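Local atomic coordinates of hemolysin II regulatory protein (Bacillus cereus, PDB entry 2JJ7), a protein that probably binds DNA as a TetR-family transcriptional regulator, controlling expression of hemolysin II in Bacillus cereus. Residues A16-K19 with F20-G24; G50-N53 with L54-V58; F71-K74 with N75-P79; N81-R84 with E85-T88; S146-H149 with T150-W153. One frame throughout, in Å; residues are numbered along the deposited sequence.

Contact 1: A16-K19 with F20-G24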
loop_
_atom_site.group_PDB
_atom_site.type_symbol
_atom_site.label_atom_id
_atom_site.label_comp_id
_atom_site.label_asym_id
_atom_site.label_seq_id
_atom_site.Cartn_x
_atom_site.Cartn_y
_atom_site.Cartn_z
ATOM N N ALA B 16 17.155 6.461 18.687
ATOM C CA ALA B 16 17.379 6.424 17.255
ATOM C C ALA B 16 16.194 5.746 16.539
ATOM O O ALA B 16 15.712 6.251 15.538
ATOM C CB ALA B 16 18.671 5.722 16.960
ATOM N N LYS B 17 15.732 4.611 17.060
ATOM C CA LYS B 17 14.492 3.976 16.578
ATOM C C LYS B 17 13.352 4.997 16.515
ATOM O O LYS B 17 12.701 5.144 15.479
ATOM C CB LYS B 17 14.088 2.818 17.503
ATOM C CG LYS B 17 12.832 2.060 17.083
ATOM C CD LYS B 17 12.319 1.140 18.186
ATOM C CE LYS B 17 11.477 0.027 17.608
ATOM N NZ LYS B 17 10.821 -0.835 18.654
ATOM N N LYS B 18 13.128 5.702 17.626
ATOM C CA LYS B 18 12.068 6.697 17.726
ATOM C C LYS B 18 12.214 7.809 16.686
ATOM O O LYS B 18 11.266 8.120 15.964
ATOM C CB LYS B 18 12.029 7.313 19.129
ATOM C CG LYS B 18 10.842 8.267 19.321
ATOM C CD LYS B 18 10.883 9.011 20.640
ATOM C CE LYS B 18 9.713 9.977 20.743
ATOM N NZ LYS B 18 9.455 10.395 22.149
ATOM N N LYS B 19 13.409 8.385 16.610
ATOM C CA LYS B 19 13.669 9.543 15.759
ATOM C C LYS B 19 13.713 9.215 14.270
ATOM O O LYS B 19 13.079 9.897 13.467
ATOM C CB LYS B 19 14.934 10.270 16.225
ATOM C CG LYS B 19 14.726 11.098 17.499
ATOM C CD LYS B 19 13.959 12.378 17.157
ATOM C CE LYS B 19 13.327 13.008 18.373
ATOM N NZ LYS B 19 12.372 14.075 17.978
ATOM N N PHE B 20 14.451 8.168 13.906
ATOM C CA PHE B 20 14.385 7.609 12.550
ATOM C C PHE B 20 12.955 7.300 12.122
ATOM O O PHE B 20 12.578 7.584 10.990
ATOM C CB PHE B 20 15.206 6.325 12.440
ATOM C CG PHE B 20 16.687 6.551 12.275
ATOM C CD1 PHE B 20 17.175 7.419 11.299
ATOM C CD2 PHE B 20 17.594 5.855 13.068
ATOM C CE1 PHE B 20 18.558 7.621 11.140
ATOM C CE2 PHE B 20 18.981 6.043 12.911
ATOM C CZ PHE B 20 19.460 6.925 11.951
ATOM N N GLY B 21 12.168 6.708 13.019
ATOM C CA GLY B 21 10.768 6.363 12.722
ATOM C C GLY B 21 9.895 7.584 12.458
ATOM O O GLY B 21 8.981 7.542 11.636
ATOM N N GLU B 22 10.189 8.671 13.166
ATOM C CA GLU B 22 9.443 9.909 13.036
ATOM C C GLU B 22 9.762 10.676 11.756
ATOM O O GLU B 22 8.855 11.222 11.128
ATOM C CB GLU B 22 9.693 10.811 14.241
ATOM C CG GLU B 22 8.881 10.456 15.475
ATOM C CD GLU B 22 9.347 11.209 16.705
ATOM O OE1 GLU B 22 10.212 12.104 16.566
ATOM O OE2 GLU B 22 8.843 10.910 17.810
ATOM N N ARG B 23 11.033 10.709 11.368
ATOM C CA ARG B 23 11.486 11.635 10.324
ATOM C C ARG B 23 12.223 10.978 9.169
ATOM O O ARG B 23 12.662 11.663 8.242
ATOM C CB ARG B 23 12.373 12.728 10.928
ATOM C CG ARG B 23 11.612 13.913 11.475
ATOM C CD ARG B 23 12.563 15.023 11.862
ATOM N NE ARG B 23 11.877 16.137 12.513
ATOM C CZ ARG B 23 12.470 17.023 13.310
ATOM N NH1 ARG B 23 13.771 16.934 13.577
ATOM N NH2 ARG B 23 11.759 17.999 13.856
ATOM N N GLY B 24 12.369 9.660 9.221
ATOM C CA GLY B 24 13.056 8.944 8.154
ATOM C C GLY B 24 14.560 9.023 8.325
ATOM O O GLY B 24 15.057 9.761 9.174
#
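Glu22 reaches back one helical turn and places its carboxylate between the side chains of Lys18 and Lys19. Followed outward, its CB lies 3.6 Å from Lys18 O, and CG, turned beside its own backbone N (chi1 -80°), comes to 3.4 Å from the same Lys18 O. The chain then runs extended and ends with each oxygen nearest a different lysine. Glu22 OE1 accepts from Lys19 NZ at 3.2 Å, a salt bridge on the syn lone pair. OE2 meets carbon instead: it lies 3.2 Å from Lys18 CE, while Lys18 NZ stays 4.4 Å from Glu22 OE2, near enough for attraction but beyond a salt bridge. The bend of Lys19 at chi2 (-75°) turns its ammonium toward OE1 of Glu22, whereas Lys18 is straight and runs past the carboxylate. On another side of the helix Phe20 packs on Ala16, with Phe20 CD2 4.0 Å from Ala16 CB, and its N-H bonds to Ala16 O at 2.8 Å. Arg23 N bonds to Lys19 O and Gly24 N to Phe20 O, after which the positive phi of Gly24 takes the chain out of the helix. Around this end of helix 5-23, Ile33 of helix 30-37 touches Ala16, Lys19 and Phe20, and a salt bridge joins Arg23 to Glu32. Leu54 and Val58 of helix 51-62 cover Ala16, while the Tyr55 ring meets that of Phe20 edge-to-face.

Contact 2: G50-N53 with L54-V58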
loop_
_atom_site.group_PDB
_atom_site.type_symbol
_atom_site.label_atom_id
_atom_site.label_comp_id
_atom_site.label_asym_id
_atom_site.label_seq_id
_atom_site.Cartn_x
_atom_site.Cartn_y
_atom_site.Cartn_z
ATOM N N GLY B 50 28.445 7.828 13.892
ATOM C CA GLY B 50 27.640 8.313 12.769
ATOM C C GLY B 50 26.281 7.668 12.624
ATOM O O GLY B 50 26.038 6.562 13.129
ATOM N N LYS B 51 25.383 8.355 11.924
ATOM C CA LYS B 51 24.020 7.879 11.838
ATOM C C LYS B 51 23.868 6.617 10.976
ATOM O O LYS B 51 22.966 5.833 11.216
ATOM C CB LYS B 51 23.041 8.994 11.440
ATOM C CG LYS B 51 23.028 9.390 9.986
ATOM C CD LYS B 51 21.669 9.977 9.656
ATOM C CE LYS B 51 21.648 10.522 8.268
ATOM N NZ LYS B 51 20.405 11.281 8.031
ATOM N N GLU B 52 24.766 6.414 10.009
ATOM C CA GLU B 52 24.687 5.250 9.122
ATOM C C GLU B 52 24.771 3.952 9.922
ATOM O O GLU B 52 23.933 3.059 9.771
ATOM C CB GLU B 52 25.766 5.311 8.037
ATOM C CG GLU B 52 25.968 4.019 7.234
ATOM C CD GLU B 52 24.980 3.834 6.091
ATOM O OE1 GLU B 52 23.812 3.484 6.372
ATOM O OE2 GLU B 52 25.376 4.010 4.912
ATOM N N ASN B 53 25.772 3.871 10.791
ATOM C CA ASN B 53 25.984 2.694 11.621
ATOM C C ASN B 53 24.901 2.556 12.693
ATOM O O ASN B 53 24.475 1.453 13.026
ATOM C CB ASN B 53 27.374 2.745 12.261
ATOM C CG ASN B 53 27.657 1.527 13.113
ATOM O OD1 ASN B 53 27.604 0.394 12.625
ATOM N ND2 ASN B 53 27.934 1.748 14.404
ATOM N N LEU B 54 24.463 3.692 13.223
ATOM C CA LEU B 54 23.393 3.744 14.190
ATOM C C LEU B 54 22.099 3.175 13.589
ATOM O O LEU B 54 21.392 2.407 14.236
ATOM C CB LEU B 54 23.186 5.190 14.620
ATOM C CG LEU B 54 22.355 5.549 15.847
ATOM C CD1 LEU B 54 22.704 4.671 17.028
ATOM C CD2 LEU B 54 22.615 6.999 16.170
ATOM N N TYR B 55 21.813 3.561 12.349
ATOM C CA TYR B 55 20.698 3.018 11.572
ATOM C C TYR B 55 20.807 1.510 11.406
ATOM O O TYR B 55 19.842 0.799 11.652
ATOM C CB TYR B 55 20.677 3.680 10.212
ATOM C CG TYR B 55 19.470 3.381 9.347
ATOM C CD1 TYR B 55 19.609 2.613 8.202
ATOM C CD2 TYR B 55 18.213 3.917 9.634
ATOM C CE1 TYR B 55 18.550 2.358 7.377
ATOM C CE2 TYR B 55 17.116 3.658 8.796
ATOM C CZ TYR B 55 17.314 2.880 7.668
ATOM O OH TYR B 55 16.314 2.602 6.790
ATOM N N TYR B 56 21.986 1.035 11.003
ATOM C CA TYR B 56 22.241 -0.401 10.909
ATOM C C TYR B 56 21.931 -1.078 12.248
ATOM O O TYR B 56 21.237 -2.093 12.281
ATOM C CB TYR B 56 23.691 -0.701 10.500
ATOM C CG TYR B 56 24.069 -0.367 9.064
ATOM C CD1 TYR B 56 23.107 -0.105 8.088
ATOM C CD2 TYR B 56 25.403 -0.353 8.678
ATOM C CE1 TYR B 56 23.480 0.191 6.775
ATOM C CE2 TYR B 56 25.776 -0.069 7.383
ATOM C CZ TYR B 56 24.827 0.207 6.437
ATOM O OH TYR B 56 25.245 0.488 5.149
ATOM N N GLU B 57 22.426 -0.503 13.341
ATOM C CA GLU B 57 22.222 -1.074 14.666
ATOM C C GLU B 57 20.745 -1.072 15.087
ATOM O O GLU B 57 20.312 -1.945 15.841
ATOM C CB GLU B 57 23.088 -0.353 15.702
ATOM C CG GLU B 57 24.582 -0.618 15.577
ATOM C CD GLU B 57 24.945 -2.094 15.679
ATOM O OE1 GLU B 57 24.370 -2.812 16.523
ATOM O OE2 GLU B 57 25.807 -2.537 14.901
ATOM N N VAL B 58 19.983 -0.103 14.581
ATOM C CA VAL B 58 18.538 -0.033 14.818
ATOM C C VAL B 58 17.821 -1.219 14.170
ATOM O O VAL B 58 17.018 -1.890 14.822
ATOM C CB VAL B 58 17.928 1.307 14.339
ATOM C CG1 VAL B 58 16.398 1.204 14.204
ATOM C CG2 VAL B 58 18.288 2.402 15.325
#
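Glu52 and Tyr56, one helical turn apart, make the main side-chain contact: in the Tyr56 conformer described (a second is modelled), the carboxylate stacks on the phenol ring with planes 20° apart. In that conformer Glu52 OE1 is 3.3 Å from Tyr56 CE1, while Glu52 OE2 lies nearer the hydroxyl end, 3.5 Å from Tyr56 OH. Glu52 O adds to the overlap, sitting 3.5 Å above the Tyr56 ring plane and offset toward the rim. The bend of Glu52 at chi2 (83°) folds its end toward Tyr56, although its CB points away. Asn53 and Glu57 run side by side in the same direction, with amide and carboxylate planes 56° apart. Asn53 ND2 donates to Phe48 O.

Behind these side chains stands the first turn of the helix. Gly50 is its N-cap residue, and Gly50 O receives Leu54 N at 3.3 Å; Tyr55 N to Lys51 O is shorter, 2.8 Å. Tyr56 N bonds to Glu52 O, the i to i+4 bond of the turn that also brings the two side chains onto one side. Further out, Lys51 NZ donates to Tyr25 O and Thr28 O, and Tyr55 OH bonds to Glu107. Leu54 packs on Leu13 and Ala16 of helix 5-23 and on Phe48 of helix 41-48, while Tyr56 touches Lys117 and Ile118 of helix 115-118.

Contact 3: F71-K74 with N75-P79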
loop_
_atom_site.group_PDB
_atom_site.type_symbol
_atom_site.label_atom_id
_atom_site.label_comp_id
_atom_site.label_asym_id
_atom_site.label_seq_id
_atom_site.Cartn_x
_atom_site.Cartn_y
_atom_site.Cartn_z
ATOM N N PHE B 71 8.716 -20.303 5.006
ATOM C CA PHE B 71 7.353 -20.647 5.426
ATOM C C PHE B 71 6.640 -21.704 4.588
ATOM O O PHE B 71 5.817 -22.449 5.132
ATOM C CB PHE B 71 6.474 -19.410 5.598
ATOM C CG PHE B 71 6.916 -18.515 6.724
ATOM C CD1 PHE B 71 6.856 -18.949 8.042
ATOM C CD2 PHE B 71 7.406 -17.243 6.464
ATOM C CE1 PHE B 71 7.285 -18.115 9.094
ATOM C CE2 PHE B 71 7.834 -16.404 7.515
ATOM C CZ PHE B 71 7.772 -16.853 8.824
ATOM N N LEU B 72 6.947 -21.776 3.287
ATOM C CA LEU B 72 6.369 -22.806 2.407
ATOM C C LEU B 72 6.827 -24.202 2.800
ATOM O O LEU B 72 6.018 -25.125 2.890
ATOM C CB LEU B 72 6.697 -22.552 0.926
ATOM C CG LEU B 72 5.839 -21.626 0.065
ATOM C CD1 LEU B 72 6.400 -21.545 -1.350
ATOM C CD2 LEU B 72 4.392 -22.099 0.021
ATOM N N GLU B 73 8.125 -24.364 3.012
ATOM C CA GLU B 73 8.660 -25.640 3.480
ATOM C C GLU B 73 8.173 -25.981 4.894
ATOM O O GLU B 73 7.742 -27.104 5.143
ATOM C CB GLU B 73 10.190 -25.653 3.433
ATOM C CG GLU B 73 10.747 -25.532 2.023
ATOM C CD GLU B 73 12.265 -25.519 1.977
ATOM O OE1 GLU B 73 12.906 -24.860 2.828
ATOM O OE2 GLU B 73 12.817 -26.172 1.068
ATOM N N LYS B 74 8.228 -25.016 5.810
ATOM C CA LYS B 74 7.729 -25.247 7.167
ATOM C C LYS B 74 6.246 -25.700 7.168
ATOM O O LYS B 74 5.819 -26.497 8.008
ATOM C CB LYS B 74 7.924 -24.001 8.036
ATOM C CG LYS B 74 7.566 -24.245 9.481
ATOM C CD LYS B 74 7.745 -23.013 10.350
ATOM C CE LYS B 74 7.092 -23.271 11.692
ATOM N NZ LYS B 74 7.292 -22.158 12.636
ATOM N N ASN B 75 5.472 -25.211 6.204
ATOM C CA ASN B 75 4.075 -25.569 6.128
ATOM C C ASN B 75 3.788 -26.628 5.071
ATOM O O ASN B 75 2.641 -26.792 4.639
ATOM C CB ASN B 75 3.246 -24.309 5.916
ATOM C CG ASN B 75 3.238 -23.449 7.145
ATOM O OD1 ASN B 75 2.495 -23.723 8.087
ATOM N ND2 ASN B 75 4.124 -22.445 7.187
ATOM N N GLN B 76 4.839 -27.337 4.666
ATOM C CA GLN B 76 4.746 -28.416 3.680
ATOM C C GLN B 76 3.954 -28.031 2.424
ATOM O O GLN B 76 3.120 -28.798 1.932
ATOM C CB GLN B 76 4.199 -29.679 4.334
ATOM C CG GLN B 76 5.177 -30.275 5.338
ATOM C CD GLN B 76 4.603 -31.453 6.086
ATOM O OE1 GLN B 76 3.480 -31.391 6.592
ATOM N NE2 GLN B 76 5.375 -32.531 6.177
ATOM N N PHE B 77 4.226 -26.816 1.945
ATOM C CA PHE B 77 3.684 -26.267 0.699
ATOM C C PHE B 77 2.168 -26.174 0.684
ATOM O O PHE B 77 1.547 -26.297 -0.366
ATOM C CB PHE B 77 4.263 -27.010 -0.517
ATOM C CG PHE B 77 5.759 -26.899 -0.610
ATOM C CD1 PHE B 77 6.343 -25.858 -1.316
ATOM C CD2 PHE B 77 6.583 -27.801 0.059
ATOM C CE1 PHE B 77 7.722 -25.735 -1.380
ATOM C CE2 PHE B 77 7.970 -27.687 0.005
ATOM C CZ PHE B 77 8.537 -26.657 -0.718
ATOM N N ASN B 78 1.598 -25.981 1.877
ATOM C CA ASN B 78 0.240 -25.474 2.069
ATOM C C ASN B 78 0.344 -23.944 2.020
ATOM O O ASN B 78 0.813 -23.329 2.975
ATOM C CB ASN B 78 -0.296 -25.934 3.434
ATOM C CG ASN B 78 -1.779 -25.599 3.644
ATOM O OD1 ASN B 78 -2.267 -24.556 3.217
ATOM N ND2 ASN B 78 -2.492 -26.488 4.332
ATOM N N PRO B 79 -0.058 -23.325 0.889
ATOM C CA PRO B 79 0.088 -21.883 0.672
ATOM C C PRO B 79 -0.734 -20.993 1.594
ATOM O O PRO B 79 -0.249 -19.932 1.991
ATOM C CB PRO B 79 -0.393 -21.701 -0.772
ATOM C CG PRO B 79 -0.201 -23.030 -1.390
ATOM C CD PRO B 79 -0.530 -23.998 -0.336
#
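Phe71 O is gripped twice by Asn75, through the side-chain ND2 at 2.7 Å and the backbone N at 3.0 Å. The side-chain bond is the straighter, with an N-H...O angle of 162° against 136°, and Phe71 O lies close to the amide plane of Asn75. CG of Asn75 sits beside its own backbone N (chi1 -70°), which folds the amide back onto the last turn of the helix. ND2 probably also donates to Glu85 OE1 in helix 79-96, so the amide is tied to both helices.

Beyond Asn75 the chain reverses. Phe77 N bonds to Leu72 O at 2.6 Å and Gln76 N to Glu73 O at 3.0 Å, the second donor standing above the carbonyl plane. The Phe77 ring folds over the same turn: Leu72 O lies 3.9 Å above one face, Leu72 CB is 4.0 Å from Phe77 CD1, and Glu73 CG approaches Phe77 CZ at 3.7 Å. Asn75 to Asn78 form a type I' beta turn, and Asn78 OD1 caps Asn81 N at the start of helix 79-96. With Gln76 at positive phi as C-prime residue, the paired backbone bonds define a Schellman motif ending helix 71-74.

Contact 4: N81-R84 with E85-T88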
loop_
_atom_site.group_PDB
_atom_site.type_symbol
_atom_site.label_atom_id
_atom_site.label_comp_id
_atom_site.label_asym_id
_atom_site.label_seq_id
_atom_site.Cartn_x
_atom_site.Cartn_y
_atom_site.Cartn_z
ATOM N N ASN B 81 -1.691 -21.773 4.766
ATOM C CA ASN B 81 -1.003 -21.830 6.051
ATOM C C ASN B 81 0.342 -21.117 6.054
ATOM O O ASN B 81 0.682 -20.425 7.024
ATOM C CB ASN B 81 -0.850 -23.272 6.524
ATOM C CG ASN B 81 -2.154 -23.854 7.053
ATOM O OD1 ASN B 81 -3.219 -23.237 6.963
ATOM N ND2 ASN B 81 -2.069 -25.045 7.602
ATOM N N ALA B 82 1.114 -21.285 4.984
ATOM C CA ALA B 82 2.367 -20.547 4.851
ATOM C C ALA B 82 2.094 -19.051 4.932
ATOM O O ALA B 82 2.753 -18.340 5.687
ATOM C CB ALA B 82 3.063 -20.886 3.551
ATOM N N LEU B 83 1.107 -18.576 4.178
ATOM C CA LEU B 83 0.793 -17.149 4.186
ATOM C C LEU B 83 0.277 -16.653 5.550
ATOM O O LEU B 83 0.629 -15.542 5.992
ATOM C CB LEU B 83 -0.193 -16.799 3.070
ATOM C CG LEU B 83 -0.479 -15.307 2.867
ATOM C CD1 LEU B 83 0.767 -14.560 2.435
ATOM C CD2 LEU B 83 -1.590 -15.137 1.856
ATOM N N ARG B 84 -0.567 -17.452 6.198
ATOM C CA ARG B 84 -1.053 -17.089 7.528
ATOM C C ARG B 84 0.123 -16.920 8.490
ATOM O O ARG B 84 0.154 -15.966 9.262
ATOM C CB ARG B 84 -2.084 -18.094 8.070
ATOM C CG ARG B 84 -2.854 -17.561 9.279
ATOM C CD ARG B 84 -4.118 -18.346 9.602
ATOM N NE ARG B 84 -5.251 -18.035 8.725
ATOM C CZ ARG B 84 -6.114 -17.037 8.919
ATOM N NH1 ARG B 84 -5.973 -16.225 9.953
ATOM N NH2 ARG B 84 -7.125 -16.849 8.073
ATOM N N GLU B 85 1.105 -17.814 8.415
ATOM C CA GLU B 85 2.243 -17.739 9.323
ATOM C C GLU B 85 3.099 -16.532 9.016
ATOM O O GLU B 85 3.483 -15.782 9.932
ATOM C CB GLU B 85 3.098 -19.007 9.292
ATOM C CG GLU B 85 4.154 -19.002 10.406
ATOM C CD GLU B 85 4.785 -20.358 10.658
ATOM O OE1 GLU B 85 4.680 -21.254 9.800
ATOM O OE2 GLU B 85 5.392 -20.532 11.730
ATOM N N TYR B 86 3.398 -16.353 7.734
ATOM C CA TYR B 86 4.153 -15.204 7.277
ATOM C C TYR B 86 3.500 -13.904 7.781
ATOM O O TYR B 86 4.160 -13.061 8.401
ATOM C CB TYR B 86 4.223 -15.217 5.749
ATOM C CG TYR B 86 4.746 -13.948 5.119
ATOM C CD1 TYR B 86 3.902 -12.857 4.879
ATOM C CD2 TYR B 86 6.083 -13.835 4.747
ATOM C CE1 TYR B 86 4.386 -11.697 4.302
ATOM C CE2 TYR B 86 6.561 -12.676 4.167
ATOM C CZ TYR B 86 5.715 -11.614 3.950
ATOM O OH TYR B 86 6.202 -10.460 3.358
ATOM N N LEU B 87 2.208 -13.754 7.499
ATOM C CA LEU B 87 1.469 -12.547 7.857
ATOM C C LEU B 87 1.360 -12.342 9.366
ATOM O O LEU B 87 1.368 -11.202 9.836
ATOM C CB LEU B 87 0.055 -12.574 7.247
ATOM C CG LEU B 87 -0.065 -12.460 5.723
ATOM C CD1 LEU B 87 -1.524 -12.577 5.290
ATOM C CD2 LEU B 87 0.548 -11.180 5.197
ATOM N N THR B 88 1.216 -13.440 10.107
ATOM C CA THR B 88 1.105 -13.387 11.568
ATOM C C THR B 88 2.435 -12.884 12.169
ATOM O O THR B 88 2.445 -11.947 12.980
ATOM C CB THR B 88 0.681 -14.753 12.147
ATOM O OG1 THR B 88 -0.553 -15.150 11.549
ATOM C CG2 THR B 88 0.497 -14.711 13.689
#
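Leu83 and Leu87 meet through different first torsions: CG of Leu83 stands opposite its backbone N (chi1 -173°), while that of Leu87 stands beside its own (chi1 -68°). As a result the branch of Leu83 inclines along the helix toward Leu87, whose CG and CD1 lean back across the turn. Leu83 CG is 3.8 Å from Leu87 CD1, and Leu87 CG also lies 3.2 Å from Leu83 O, so the Leu87 side chain lies against the carbonyl oxygen that Leu87 N also engages. Leu83 CD1 further reaches Tyr86 CD1 at 4.3 Å, a looser apolar contact.

Thr88 uses a similar turn of its hydroxyl. OG1 sits beside the backbone N (chi1 -57°) and donates to Arg84 O, which also receives Thr88 N at 2.9 Å. The two donors approach from opposite faces of the carbonyl plane, OG1 lying well above it. This carbonyl is therefore held by both the backbone and the side chain of one residue, binding the threonine hydroxyl to the helix itself. Tyr86 N bonds to Ala82 O at 2.9 Å.

Several faces of helix 79-96 are engaged here. Leu83 and Tyr86 lie on Leu129 and Ile132 of helix 129-138, and Tyr86 OH bonds to Phe126 O. Leu87 packs on Val173 and Ile176 of helix 169-181, where Arg84, in the conformer described, bonds to Ser174. Toward helix 71-74, Ala82 touches Leu72, and Phe71 meets both Glu85 and Tyr86.

Contact 5: S146-H149 with T150-W153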
loop_
_atom_site.group_PDB
_atom_site.type_symbol
_atom_site.label_atom_id
_atom_site.label_comp_id
_atom_site.label_asym_id
_atom_site.label_seq_id
_atom_site.Cartn_x
_atom_site.Cartn_y
_atom_site.Cartn_z
ATOM N N SER B 146 -2.101 -9.366 -10.684
ATOM C CA SER B 146 -0.673 -9.177 -10.880
ATOM C C SER B 146 0.030 -9.487 -9.578
ATOM O O SER B 146 -0.391 -9.029 -8.512
ATOM C CB SER B 146 -0.384 -7.734 -11.312
ATOM O OG SER B 146 0.962 -7.355 -11.071
ATOM N N ILE B 147 1.089 -10.285 -9.675
ATOM C CA ILE B 147 1.891 -10.646 -8.517
ATOM C C ILE B 147 2.550 -9.417 -7.863
ATOM O O ILE B 147 2.532 -9.297 -6.637
ATOM C CB ILE B 147 2.934 -11.763 -8.837
ATOM C CG1 ILE B 147 3.825 -12.042 -7.628
ATOM C CG2 ILE B 147 3.811 -11.395 -10.024
ATOM C CD1 ILE B 147 3.196 -12.937 -6.623
ATOM N N ASN B 148 3.117 -8.516 -8.668
ATOM C CA ASN B 148 3.805 -7.339 -8.128
ATOM C C ASN B 148 2.851 -6.331 -7.485
ATOM O O ASN B 148 3.201 -5.682 -6.511
ATOM C CB ASN B 148 4.651 -6.644 -9.201
ATOM C CG ASN B 148 5.853 -7.484 -9.644
ATOM O OD1 ASN B 148 6.418 -8.270 -8.871
ATOM N ND2 ASN B 148 6.255 -7.306 -10.893
ATOM N N HIS B 149 1.644 -6.212 -8.025
ATOM C CA HIS B 149 0.665 -5.298 -7.469
ATOM C C HIS B 149 0.165 -5.817 -6.131
ATOM O O HIS B 149 -0.043 -5.034 -5.209
ATOM C CB HIS B 149 -0.475 -5.084 -8.449
ATOM C CG HIS B 149 -0.096 -4.248 -9.642
ATOM N ND1 HIS B 149 -0.244 -2.877 -9.670
ATOM C CD2 HIS B 149 0.424 -4.590 -10.847
ATOM C CE1 HIS B 149 0.148 -2.416 -10.847
ATOM N NE2 HIS B 149 0.558 -3.434 -11.577
ATOM N N THR B 150 0.019 -7.144 -6.033
ATOM C CA THR B 150 -0.393 -7.827 -4.814
ATOM C C THR B 150 0.692 -7.744 -3.729
ATOM O O THR B 150 0.394 -7.488 -2.565
ATOM C CB THR B 150 -0.759 -9.292 -5.102
ATOM O OG1 THR B 150 -1.755 -9.336 -6.141
ATOM C CG2 THR B 150 -1.310 -9.974 -3.837
ATOM N N ILE B 151 1.943 -7.964 -4.121
ATOM C CA ILE B 151 3.085 -7.714 -3.240
ATOM C C ILE B 151 3.044 -6.271 -2.732
ATOM O O ILE B 151 3.101 -6.050 -1.536
ATOM C CB ILE B 151 4.433 -8.050 -3.944
ATOM C CG1 ILE B 151 4.540 -9.580 -4.149
ATOM C CG2 ILE B 151 5.644 -7.485 -3.148
ATOM C CD1 ILE B 151 5.669 -10.019 -5.028
ATOM N N HIS B 152 2.929 -5.288 -3.620
ATOM C CA HIS B 152 2.912 -3.904 -3.141
ATOM C C HIS B 152 1.706 -3.626 -2.217
ATOM O O HIS B 152 1.842 -2.935 -1.207
ATOM C CB HIS B 152 2.980 -2.857 -4.268
ATOM C CG HIS B 152 2.953 -1.453 -3.745
ATOM N ND1 HIS B 152 4.056 -0.853 -3.175
ATOM C CD2 HIS B 152 1.931 -0.573 -3.597
ATOM C CE1 HIS B 152 3.730 0.355 -2.750
ATOM N NE2 HIS B 152 2.445 0.549 -2.991
ATOM N N TRP B 153 0.535 -4.152 -2.572
ATOM C CA TRP B 153 -0.655 -4.021 -1.719
ATOM C C TRP B 153 -0.400 -4.522 -0.278
ATOM O O TRP B 153 -0.612 -3.783 0.686
ATOM C CB TRP B 153 -1.863 -4.713 -2.370
ATOM C CG TRP B 153 -3.086 -4.837 -1.478
ATOM C CD1 TRP B 153 -3.856 -3.822 -1.005
ATOM C CD2 TRP B 153 -3.675 -6.052 -0.979
ATOM N NE1 TRP B 153 -4.899 -4.321 -0.247
ATOM C CE2 TRP B 153 -4.800 -5.685 -0.201
ATOM C CE3 TRP B 153 -3.370 -7.411 -1.123
ATOM C CZ2 TRP B 153 -5.611 -6.629 0.447
ATOM C CZ3 TRP B 153 -4.183 -8.355 -0.478
ATOM C CH2 TRP B 153 -5.287 -7.954 0.296
#
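Ser146 O accepts two bonds from Thr150, from the hydroxyl OG1 at 2.8 Å and from the backbone N at 3.1 Å. They arrive from opposite faces of the carbonyl plane, each tilted from it by nearly 30°. The hydroxyl is brought there by its place beside the backbone N (chi1 -55°), with CG2 on the side opposite that N. Ordinary helical bonds follow, Ile151 N to Ile147 O at 2.9 Å and Trp153 N to His149 O at 2.8 Å. A weak capping bond from His149 N to Ser146 OG is also present, but the position of that oxygen is less certain.

Apolar contact is carried by the two isoleucines. CD1 of Ile151 comes 3.8 Å from CG1 of Ile147 and 4.1 Å from its CD1, while Ile151 CG1 rests 3.2 Å from Ile147 O. Ile147 and Ile151 both continue onto Leu133 of helix 129-138, and Thr150 touches Leu133 as well as Leu180 of helix 169-181.

Two aromatic contacts cross to the second subunit. The Trp153 ring stacks on Phe160 of the second subunit, and the His152 ring meets His152 of that subunit with planes at about 85°. Ser146 is the N-cap of helix 147-158, and the following residues His152 and Trp153 face the second subunit, consistent with the helical C-terminal domain through which TetR-family regulators dimerise.

The five contacts follow one another along an all-helical chain. Contacts 1 and 2, with centres 11 Å apart, lie in the N-terminal TetR-family region, either side in sequence of the predicted helix-turn-helix, and touch where helix 5-23 meets helix 51-62, Ala16 CB being 3.7 Å from Val58 CG2. Contacts 3 and 4, on successive helices 71-74 and 79-96, have centres 9 Å apart and are joined by the salt bridge of Lys74 NZ with Glu85 OE2 at 2.7 Å. Contact 5, on helix 147-158, stands about 17 Å from contact 4 between centres and faces the second subunit. Contacts 1 and 5 are about 27 Å apart between centres, separating the probable DNA-binding end from the dimer interface.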